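Local coordinates for S-adenosylmethionine dependent methyltransferase (PDB 3BKW), which probably transfers methyl groups from S-adenosylmethionine to a substrate, as a member of the Rossmann-like class I methyltransferases, at residues 201-215 against 231-243. Sequence-based numbering, arbitrary orientation. Where two conformers were deposited one is given.
Sequences LIRSGFAIEHVEEFC and LDRPMFLLVSARR
A classic beta bulge, with E209 and H210 both facing S240, interrupts the antiparallel pairing of strands 207-213 and 236-242. S240 O takes both backbone N-H groups, from E209 N at 2.9 Å and from H210 N at 3.2 Å, and both donors come from one face of its carbonyl plane. E209 points toward strand 236-242, and with CG anti to the backbone N (chi1 -178°) and the chain extended, its carboxylate crosses the R242 side chain at about a right angle, E209 OE1 meeting R242 NH1 at 3.2 Å in a salt bridge. The carboxylate and guanidinium are nearly coplanar, 18° apart, and OE1 is met on its anti side; H139 of strand 138-145 also bonds to OE1. With an alanine here, the R242 guanidinium would probably lose its acidic mate and H139 an acceptor. Strand order 3-2-1-4-5-7-6, with 236-242 antiparallel between 138-145 and 207-213, is the signature of the class I methyltransferase fold. H210 NE2 donates to E212 OE1 at 2.8 Å, and OE1 accepts with its anti lone pair, near the imidazole plane. On the face of V211, V239 and A241, L201 CD1 from helix 194-203 packs on V239 CG1 at 3.7 Å; small A241 lets F206 CD1 approach its CB to 3.8 Å. G205, at positive phi, closes that helix in a Schellman motif; glycine suits because a CB would jam against S204 O.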
ATOM      1  N   LEU A 201     -10.736   1.961   3.300  1.00 25.86           N
ATOM      2  CA  LEU A 201     -11.470   1.957   2.029  1.00 25.78           C
ATOM      3  C   LEU A 201     -12.215   0.651   1.812  1.00 26.13           C
ATOM      4  O   LEU A 201     -13.384   0.652   1.463  1.00 26.64           O
ATOM      5  CB  LEU A 201     -10.526   2.202   0.854  1.00 27.49           C
ATOM      6  CG  LEU A 201     -10.007   3.631   0.666  1.00 27.27           C
ATOM      7  CD1 LEU A 201      -8.829   3.663  -0.325  1.00 26.42           C
ATOM      8  CD2 LEU A 201     -11.137   4.516   0.177  1.00 26.56           C
ATOM      9  N   ILE A 202     -11.523  -0.458   2.050  1.00 25.83           N
ATOM     10  CA  ILE A 202     -12.102  -1.801   1.849  1.00 25.84           C
ATOM     11  C   ILE A 202     -13.297  -2.025   2.793  1.00 26.22           C
ATOM     12  O   ILE A 202     -14.378  -2.426   2.346  1.00 27.13           O
ATOM     13  CB  ILE A 202     -11.006  -2.898   2.018  1.00 26.20           C
ATOM     14  CG1 ILE A 202      -9.979  -2.817   0.885  1.00 26.32           C
ATOM     15  CG2 ILE A 202     -11.615  -4.328   2.021  1.00 28.53           C
ATOM     16  CD1 ILE A 202      -8.700  -3.600   1.191  1.00 24.80           C
ATOM     17  N   ARG A 203     -13.116  -1.708   4.079  1.00 28.59           N
ATOM     18  CA  ARG A 203     -14.191  -1.839   5.087  1.00 28.12           C
ATOM     19  C   ARG A 203     -15.406  -0.946   4.745  1.00 27.15           C
ATOM     20  O   ARG A 203     -16.552  -1.298   5.047  1.00 26.97           O
ATOM     21  CB  ARG A 203     -13.640  -1.486   6.478  1.00 29.35           C
ATOM     22  CG  ARG A 203     -14.495  -1.821   7.666  1.00 34.93           C
ATOM     23  CD  ARG A 203     -13.782  -1.482   8.992  1.00 41.26           C
ATOM     24  NE  ARG A 203     -12.468  -2.143   9.106  1.00 50.55           N
ATOM     25  CZ  ARG A 203     -11.247  -1.595   8.951  1.00 54.48           C
ATOM     26  NH1 ARG A 203     -11.049  -0.282   8.724  1.00 38.44           N
ATOM     27  NH2 ARG A 203     -10.173  -2.392   9.071  1.00 55.46           N
ATOM     28  N   SER A 204     -15.131   0.195   4.116  1.00 26.68           N
ATOM     29  CA  SER A 204     -16.150   1.150   3.664  1.00 27.58           C
ATOM     30  C   SER A 204     -16.909   0.720   2.389  1.00 31.48           C
ATOM     31  O   SER A 204     -17.865   1.394   2.002  1.00 33.47           O
ATOM     32  CB  SER A 204     -15.527   2.548   3.495  1.00 27.19           C
ATOM     33  OG  SER A 204     -15.048   3.038   4.743  1.00 30.05           O
ATOM     34  N   GLY A 205     -16.491  -0.364   1.737  1.00 28.87           N
ATOM     35  CA  GLY A 205     -17.157  -0.910   0.546  1.00 30.06           C
ATOM     36  C   GLY A 205     -16.450  -0.766  -0.789  1.00 29.98           C
ATOM     37  O   GLY A 205     -16.985  -1.215  -1.810  1.00 30.38           O
ATOM     38  N   PHE A 206     -15.241  -0.204  -0.785  1.00 27.38           N
ATOM     39  CA  PHE A 206     -14.473   0.027  -2.009  1.00 27.61           C
ATOM     40  C   PHE A 206     -13.574  -1.151  -2.336  1.00 28.86           C
ATOM     41  O   PHE A 206     -13.118  -1.870  -1.442  1.00 30.57           O
ATOM     42  CB  PHE A 206     -13.569   1.274  -1.885  1.00 28.85           C
ATOM     43  CG  PHE A 206     -14.307   2.583  -1.875  1.00 27.77           C
ATOM     44  CD1 PHE A 206     -14.695   3.179  -3.075  1.00 27.24           C
ATOM     45  CD2 PHE A 206     -14.577   3.245  -0.679  1.00 28.83           C
ATOM     46  CE1 PHE A 206     -15.359   4.408  -3.093  1.00 27.28           C
ATOM     47  CE2 PHE A 206     -15.222   4.503  -0.682  1.00 28.24           C
ATOM     48  CZ  PHE A 206     -15.624   5.077  -1.899  1.00 26.94           C
ATOM     49  N   ALA A 207     -13.326  -1.324  -3.629  1.00 27.60           N
ATOM     50  CA  ALA A 207     -12.322  -2.247  -4.118  1.00 26.59           C
ATOM     51  C   ALA A 207     -11.129  -1.359  -4.442  1.00 26.93           C
ATOM     52  O   ALA A 207     -11.304  -0.320  -5.069  1.00 30.89           O
ATOM     53  CB  ALA A 207     -12.796  -2.932  -5.342  1.00 29.06           C
ATOM     54  N   ILE A 208      -9.922  -1.739  -4.021  1.00 25.82           N
ATOM     55  CA  ILE A 208      -8.706  -0.974  -4.379  1.00 26.52           C
ATOM     56  C   ILE A 208      -8.411  -1.249  -5.859  1.00 27.24           C
ATOM     57  O   ILE A 208      -8.343  -2.410  -6.294  1.00 27.25           O
ATOM     58  CB  ILE A 208      -7.458  -1.379  -3.543  1.00 27.28           C
ATOM     59  CG1 ILE A 208      -7.757  -1.336  -2.036  1.00 29.09           C
ATOM     60  CG2 ILE A 208      -6.223  -0.535  -3.928  1.00 26.52           C
ATOM     61  CD1 ILE A 208      -8.366   0.002  -1.539  1.00 28.95           C
ATOM     62  N   GLU A 209      -8.255  -0.183  -6.634  1.00 27.90           N
ATOM     63  CA  GLU A 209      -7.968  -0.266  -8.064  1.00 29.82           C
ATOM     64  C   GLU A 209      -6.502   0.019  -8.405  1.00 29.64           C
ATOM     65  O   GLU A 209      -5.926  -0.644  -9.266  1.00 28.17           O
ATOM     66  CB  GLU A 209      -8.902   0.674  -8.832  1.00 30.64           C
ATOM     67  CG  GLU A 209      -8.721   0.646 -10.346  1.00 36.43           C
ATOM     68  CD  GLU A 209      -9.840   1.342 -11.092  1.00 43.04           C
ATOM     69  OE1 GLU A 209     -10.999   0.908 -10.944  1.00 51.61           O
ATOM     70  OE2 GLU A 209      -9.555   2.291 -11.863  1.00 62.26           O
ATOM     71  N   HIS A 210      -5.909   1.012  -7.758  1.00 27.63           N
ATOM     72  CA  HIS A 210      -4.524   1.398  -8.061  1.00 28.74           C
ATOM     73  C   HIS A 210      -3.954   2.170  -6.881  1.00 28.31           C
ATOM     74  O   HIS A 210      -4.643   2.984  -6.277  1.00 28.03           O
ATOM     75  CB  HIS A 210      -4.488   2.266  -9.334  1.00 28.52           C
ATOM     76  CG  HIS A 210      -3.112   2.559  -9.854  1.00 30.45           C
ATOM     77  ND1 HIS A 210      -2.475   1.755 -10.775  1.00 32.02           N
ATOM     78  CD2 HIS A 210      -2.275   3.593  -9.612  1.00 29.63           C
ATOM     79  CE1 HIS A 210      -1.288   2.271 -11.051  1.00 35.02           C
ATOM     80  NE2 HIS A 210      -1.145   3.390 -10.363  1.00 31.49           N
ATOM     81  N   VAL A 211      -2.710   1.870  -6.529  1.00 28.84           N
ATOM     82  CA  VAL A 211      -2.010   2.528  -5.434  1.00 27.88           C
ATOM     83  C   VAL A 211      -0.634   2.959  -5.958  1.00 29.83           C
ATOM     84  O   VAL A 211       0.112   2.137  -6.475  1.00 28.89           O
ATOM     85  CB  VAL A 211      -1.846   1.589  -4.223  1.00 28.62           C
ATOM     86  CG1 VAL A 211      -1.093   2.297  -3.075  1.00 28.89           C
ATOM     87  CG2 VAL A 211      -3.196   1.092  -3.731  1.00 32.69           C
ATOM     88  N   GLU A 212      -0.305   4.231  -5.802  1.00 28.87           N
ATOM     89  CA  GLU A 212       0.961   4.734  -6.304  1.00 30.51           C
ATOM     90  C   GLU A 212       1.609   5.642  -5.284  1.00 29.71           C
ATOM     91  O   GLU A 212       0.984   6.575  -4.768  1.00 29.51           O
ATOM     92  CB  GLU A 212       0.692   5.430  -7.619  1.00 33.21           C
ATOM     93  CG  GLU A 212       1.885   5.783  -8.424  1.00 38.16           C
ATOM     94  CD  GLU A 212       1.526   6.129  -9.866  1.00 36.34           C
ATOM     95  OE1 GLU A 212       0.712   5.413 -10.514  1.00 40.56           O
ATOM     96  OE2 GLU A 212       2.099   7.097 -10.379  1.00 47.20           O
ATOM     97  N   GLU A 213       2.859   5.314  -4.955  1.00 27.88           N
ATOM     98  CA  GLU A 213       3.681   6.142  -4.066  1.00 28.05           C
ATOM     99  C   GLU A 213       4.427   6.947  -5.098  1.00 30.09           C
ATOM    100  O   GLU A 213       5.313   6.427  -5.791  1.00 31.11           O
ATOM    101  CB  GLU A 213       4.535   5.267  -3.162  1.00 29.90           C
ATOM    102  CG  GLU A 213       3.658   4.289  -2.399  1.00 29.27           C
ATOM    103  CD  GLU A 213       4.433   3.269  -1.639  1.00 30.44           C
ATOM    104  OE1 GLU A 213       4.960   3.602  -0.569  1.00 31.25           O
ATOM    105  OE2 GLU A 213       4.476   2.115  -2.085  1.00 30.39           O
ATOM    106  N   PHE A 214       4.036   8.221  -5.214  1.00 31.78           N
ATOM    107  CA  PHE A 214       4.444   9.058  -6.327  1.00 33.33           C
ATOM    108  C   PHE A 214       5.944   9.123  -6.504  1.00 33.39           C
ATOM    109  O   PHE A 214       6.678   9.229  -5.534  1.00 35.03           O
ATOM    110  CB  PHE A 214       3.799  10.459  -6.294  1.00 35.69           C
ATOM    111  CG  PHE A 214       4.420  11.430  -7.278  1.00 33.47           C
ATOM    112  CD1 PHE A 214       4.238  11.236  -8.635  1.00 42.03           C
ATOM    113  CD2 PHE A 214       5.213  12.488  -6.847  1.00 45.09           C
ATOM    114  CE1 PHE A 214       4.830  12.100  -9.571  1.00 42.06           C
ATOM    115  CE2 PHE A 214       5.805  13.366  -7.780  1.00 43.91           C
ATOM    116  CZ  PHE A 214       5.608  13.160  -9.136  1.00 43.12           C
ATOM    117  N   CYS A 215       6.363   8.975  -7.759  1.00 34.25           N
ATOM    118  CA  CYS A 215       7.746   9.106  -8.169  1.00 32.96           C
ATOM    119  C   CYS A 215       7.771   9.910  -9.461  1.00 34.24           C
ATOM    120  O   CYS A 215       7.136   9.504 -10.459  1.00 32.87           O
ATOM    121  CB  CYS A 215       8.370   7.738  -8.412  1.00 34.88           C
ATOM    122  SG  CYS A 215      10.108   7.862  -8.885  1.00 37.75           S
ATOM    123  N   LEU A 231      13.198  11.008  -5.547  1.00 30.08           N
ATOM    124  CA  LEU A 231      13.554   9.582  -5.726  1.00 28.64           C
ATOM    125  C   LEU A 231      13.870   8.861  -4.410  1.00 28.17           C
ATOM    126  O   LEU A 231      13.722   7.632  -4.316  1.00 28.70           O
ATOM    127  CB  LEU A 231      14.735   9.411  -6.682  1.00 29.58           C
ATOM    128  CG  LEU A 231      14.490   9.883  -8.125  1.00 32.01           C
ATOM    129  CD1 LEU A 231      15.741   9.625  -8.963  1.00 35.99           C
ATOM    130  CD2 LEU A 231      13.295   9.210  -8.766  1.00 35.63           C
ATOM    131  N   ASP A 232      14.279   9.606  -3.386  1.00 26.02           N
ATOM    132  CA  ASP A 232      14.676   9.018  -2.107  1.00 25.73           C
ATOM    133  C   ASP A 232      13.537   8.678  -1.171  1.00 27.01           C
ATOM    134  O   ASP A 232      13.626   7.690  -0.450  1.00 27.60           O
ATOM    135  CB  ASP A 232      15.719   9.892  -1.416  1.00 26.79           C
ATOM    136  CG  ASP A 232      17.056   9.820  -2.108  1.00 29.92           C
ATOM    137  OD1 ASP A 232      17.500   8.705  -2.467  1.00 27.07           O
ATOM    138  OD2 ASP A 232      17.678  10.870  -2.256  1.00 34.22           O
ATOM    139  N   ARG A 233      12.490   9.494  -1.171  1.00 28.13           N
ATOM    140  CA  ARG A 233      11.319   9.222  -0.359  1.00 26.80           C
ATOM    141  C   ARG A 233      10.078   9.862  -0.992  1.00 25.90           C
ATOM    142  O   ARG A 233      10.183  10.956  -1.526  1.00 27.87           O
ATOM    143  CB  ARG A 233      11.527   9.721   1.081  1.00 26.52           C
ATOM    144  CG  ARG A 233      11.646  11.241   1.244  1.00 26.89           C
ATOM    145  CD  ARG A 233      10.324  11.876   1.668  1.00 27.91           C
ATOM    146  NE  ARG A 233      10.477  13.317   1.764  1.00 27.03           N
ATOM    147  CZ  ARG A 233      10.392  14.178   0.757  1.00 28.69           C
ATOM    148  NH1 ARG A 233      10.150  13.779  -0.474  1.00 28.87           N
ATOM    149  NH2 ARG A 233      10.589  15.478   0.994  1.00 27.91           N
ATOM    150  N   PRO A 234       8.919   9.204  -0.875  1.00 27.90           N
ATOM    151  CA  PRO A 234       7.708   9.749  -1.462  1.00 28.09           C
ATOM    152  C   PRO A 234       7.054  10.815  -0.591  1.00 29.93           C
ATOM    153  O   PRO A 234       6.928  10.629   0.625  1.00 30.16           O
ATOM    154  CB  PRO A 234       6.797   8.528  -1.562  1.00 28.06           C
ATOM    155  CG  PRO A 234       7.183   7.671  -0.438  1.00 28.30           C
ATOM    156  CD  PRO A 234       8.659   7.912  -0.214  1.00 30.20           C
HETATM  157  N   MSE A 235       6.645  11.919  -1.207  1.00 29.50           N
HETATM  158  CA  MSE A 235       5.872  12.935  -0.519  1.00 28.76           C
HETATM  159  C   MSE A 235       4.386  12.570  -0.516  1.00 28.58           C
HETATM  160  O   MSE A 235       3.671  12.940   0.427  1.00 26.99           O
HETATM  161  CB  MSE A 235       6.029  14.305  -1.169  1.00 29.22           C
HETATM  162  CG  MSE A 235       5.401  15.416  -0.382  1.00 31.30           C
HETATM  163 SE   MSE A 235       5.899  17.140  -1.078  0.75 36.79          SE
HETATM  164  CE  MSE A 235       7.785  17.040  -0.770  1.00 33.98           C
ATOM    165  N   PHE A 236       3.929  11.875  -1.568  1.00 27.27           N
ATOM    166  CA  PHE A 236       2.500  11.612  -1.756  1.00 27.57           C
ATOM    167  C   PHE A 236       2.123  10.174  -1.985  1.00 27.42           C
ATOM    168  O   PHE A 236       2.883   9.402  -2.565  1.00 27.90           O
ATOM    169  CB  PHE A 236       1.977  12.408  -2.965  1.00 28.36           C
ATOM    170  CG  PHE A 236       2.299  13.869  -2.923  1.00 28.23           C
ATOM    171  CD1 PHE A 236       1.787  14.643  -1.893  1.00 28.84           C
ATOM    172  CD2 PHE A 236       3.065  14.471  -3.917  1.00 34.12           C
ATOM    173  CE1 PHE A 236       2.059  16.018  -1.832  1.00 32.82           C
ATOM    174  CE2 PHE A 236       3.340  15.839  -3.864  1.00 30.59           C
ATOM    175  CZ  PHE A 236       2.836  16.604  -2.810  1.00 29.11           C
ATOM    176  N   LEU A 237       0.932   9.838  -1.500  1.00 27.34           N
ATOM    177  CA  LEU A 237       0.260   8.570  -1.748  1.00 27.05           C
ATOM    178  C   LEU A 237      -0.931   8.888  -2.655  1.00 27.22           C
ATOM    179  O   LEU A 237      -1.736   9.774  -2.321  1.00 27.50           O
ATOM    180  CB  LEU A 237      -0.239   7.934  -0.449  1.00 26.47           C
ATOM    181  CG  LEU A 237      -0.961   6.584  -0.592  1.00 27.38           C
ATOM    182  CD1 LEU A 237       0.008   5.485  -1.107  1.00 28.75           C
ATOM    183  CD2 LEU A 237      -1.632   6.141   0.717  1.00 29.63           C
ATOM    184  N   LEU A 238      -1.030   8.171  -3.766  1.00 26.88           N
ATOM    185  CA  LEU A 238      -2.113   8.324  -4.739  1.00 26.53           C
ATOM    186  C   LEU A 238      -2.923   7.027  -4.720  1.00 27.45           C
ATOM    187  O   LEU A 238      -2.349   5.930  -4.850  1.00 27.95           O
ATOM    188  CB  LEU A 238      -1.559   8.599  -6.127  1.00 28.44           C
ATOM    189  CG  LEU A 238      -0.451   9.648  -6.238  1.00 27.17           C
ATOM    190  CD1 LEU A 238      -0.040   9.798  -7.728  1.00 26.56           C
ATOM    191  CD2 LEU A 238      -0.797  10.998  -5.674  1.00 31.72           C
ATOM    192  N   VAL A 239      -4.238   7.126  -4.555  1.00 26.43           N
ATOM    193  CA  VAL A 239      -5.095   5.934  -4.530  1.00 25.83           C
ATOM    194  C   VAL A 239      -6.346   6.106  -5.398  1.00 27.11           C
ATOM    195  O   VAL A 239      -6.939   7.192  -5.417  1.00 27.13           O
ATOM    196  CB  VAL A 239      -5.597   5.605  -3.081  1.00 26.53           C
ATOM    197  CG1 VAL A 239      -6.444   4.322  -3.065  1.00 26.63           C
ATOM    198  CG2 VAL A 239      -4.451   5.479  -2.083  1.00 26.79           C
ATOM    199  N   SER A 240      -6.692   5.044  -6.134  1.00 26.26           N
ATOM    200  CA  SER A 240      -7.935   4.925  -6.907  0.50 25.92           C
ATOM    201  C   SER A 240      -8.695   3.730  -6.343  1.00 27.66           C
ATOM    202  O   SER A 240      -8.109   2.655  -6.195  1.00 26.88           O
ATOM    203  CB  SER A 240      -7.648   4.661  -8.379  0.50 27.35           C
ATOM    204  OG  SER A 240      -8.859   4.420  -9.089  0.50 24.12           O
ATOM    205  N   ALA A 241      -9.971   3.917  -6.037  1.00 26.62           N
ATOM    206  CA  ALA A 241     -10.834   2.865  -5.502  1.00 28.28           C
ATOM    207  C   ALA A 241     -12.142   2.902  -6.267  1.00 30.47           C
ATOM    208  O   ALA A 241     -12.555   3.968  -6.747  1.00 34.69           O
ATOM    209  CB  ALA A 241     -11.071   3.068  -4.038  1.00 31.63           C
ATOM    210  N   ARG A 242     -12.758   1.737  -6.411  1.00 29.39           N
ATOM    211  CA  ARG A 242     -14.009   1.596  -7.132  1.00 30.76           C
ATOM    212  C   ARG A 242     -15.089   1.077  -6.207  1.00 30.53           C
ATOM    213  O   ARG A 242     -14.813   0.278  -5.322  1.00 29.46           O
ATOM    214  CB  ARG A 242     -13.814   0.605  -8.268  1.00 31.48           C
ATOM    215  CG  ARG A 242     -14.986   0.492  -9.220  1.00 36.13           C
ATOM    216  CD  ARG A 242     -14.778  -0.585 -10.281  1.00 39.40           C
ATOM    217  NE  ARG A 242     -14.523  -1.897  -9.664  1.00 45.11           N
ATOM    218  CZ  ARG A 242     -13.330  -2.488  -9.502  1.00 48.82           C
ATOM    219  NH1 ARG A 242     -12.198  -1.927  -9.934  1.00 51.07           N
ATOM    220  NH2 ARG A 242     -13.269  -3.675  -8.896  1.00 49.80           N
ATOM    221  N   ARG A 243     -16.319   1.531  -6.395  1.00 33.46           N
ATOM    222  CA  ARG A 243     -17.428   0.977  -5.618  1.00 36.33           C
ATOM    223  C   ARG A 243     -18.319   0.125  -6.523  1.00 39.51           C
ATOM    224  O   ARG A 243     -19.153  -0.620  -6.012  1.00 43.79           O
ATOM    225  CB  ARG A 243     -18.161   2.097  -4.882  1.00 38.05           C
ATOM    226  CG  ARG A 243     -19.024   2.975  -5.728  1.00 41.81           C
ATOM    227  CD  ARG A 243     -20.436   2.438  -5.789  1.00 47.66           C
ATOM    228  NE  ARG A 243     -21.257   2.816  -4.662  1.00 46.47           N
ATOM    229  CZ  ARG A 243     -22.323   2.153  -4.195  1.00 42.54           C
ATOM    230  NH1 ARG A 243     -22.699   0.964  -4.672  1.00 49.18           N
ATOM    231  NH2 ARG A 243     -23.000   2.665  -3.175  1.00 42.49           N
ATOM    232  OXT ARG A 243     -18.270   0.146  -7.755  1.00 38.91           O
TER
HETATM  233  O   HOH W   1     -19.415  -1.314  -3.448  1.00 40.41           O
HETATM  234  O   HOH W   2      -9.744  -3.543  -8.703  1.00 33.33           O
HETATM  235  O   HOH W   3     -10.251   5.465 -11.642  1.00 32.85           O
HETATM  236  O   HOH W   4       5.671  11.041  -3.914  1.00 30.55           O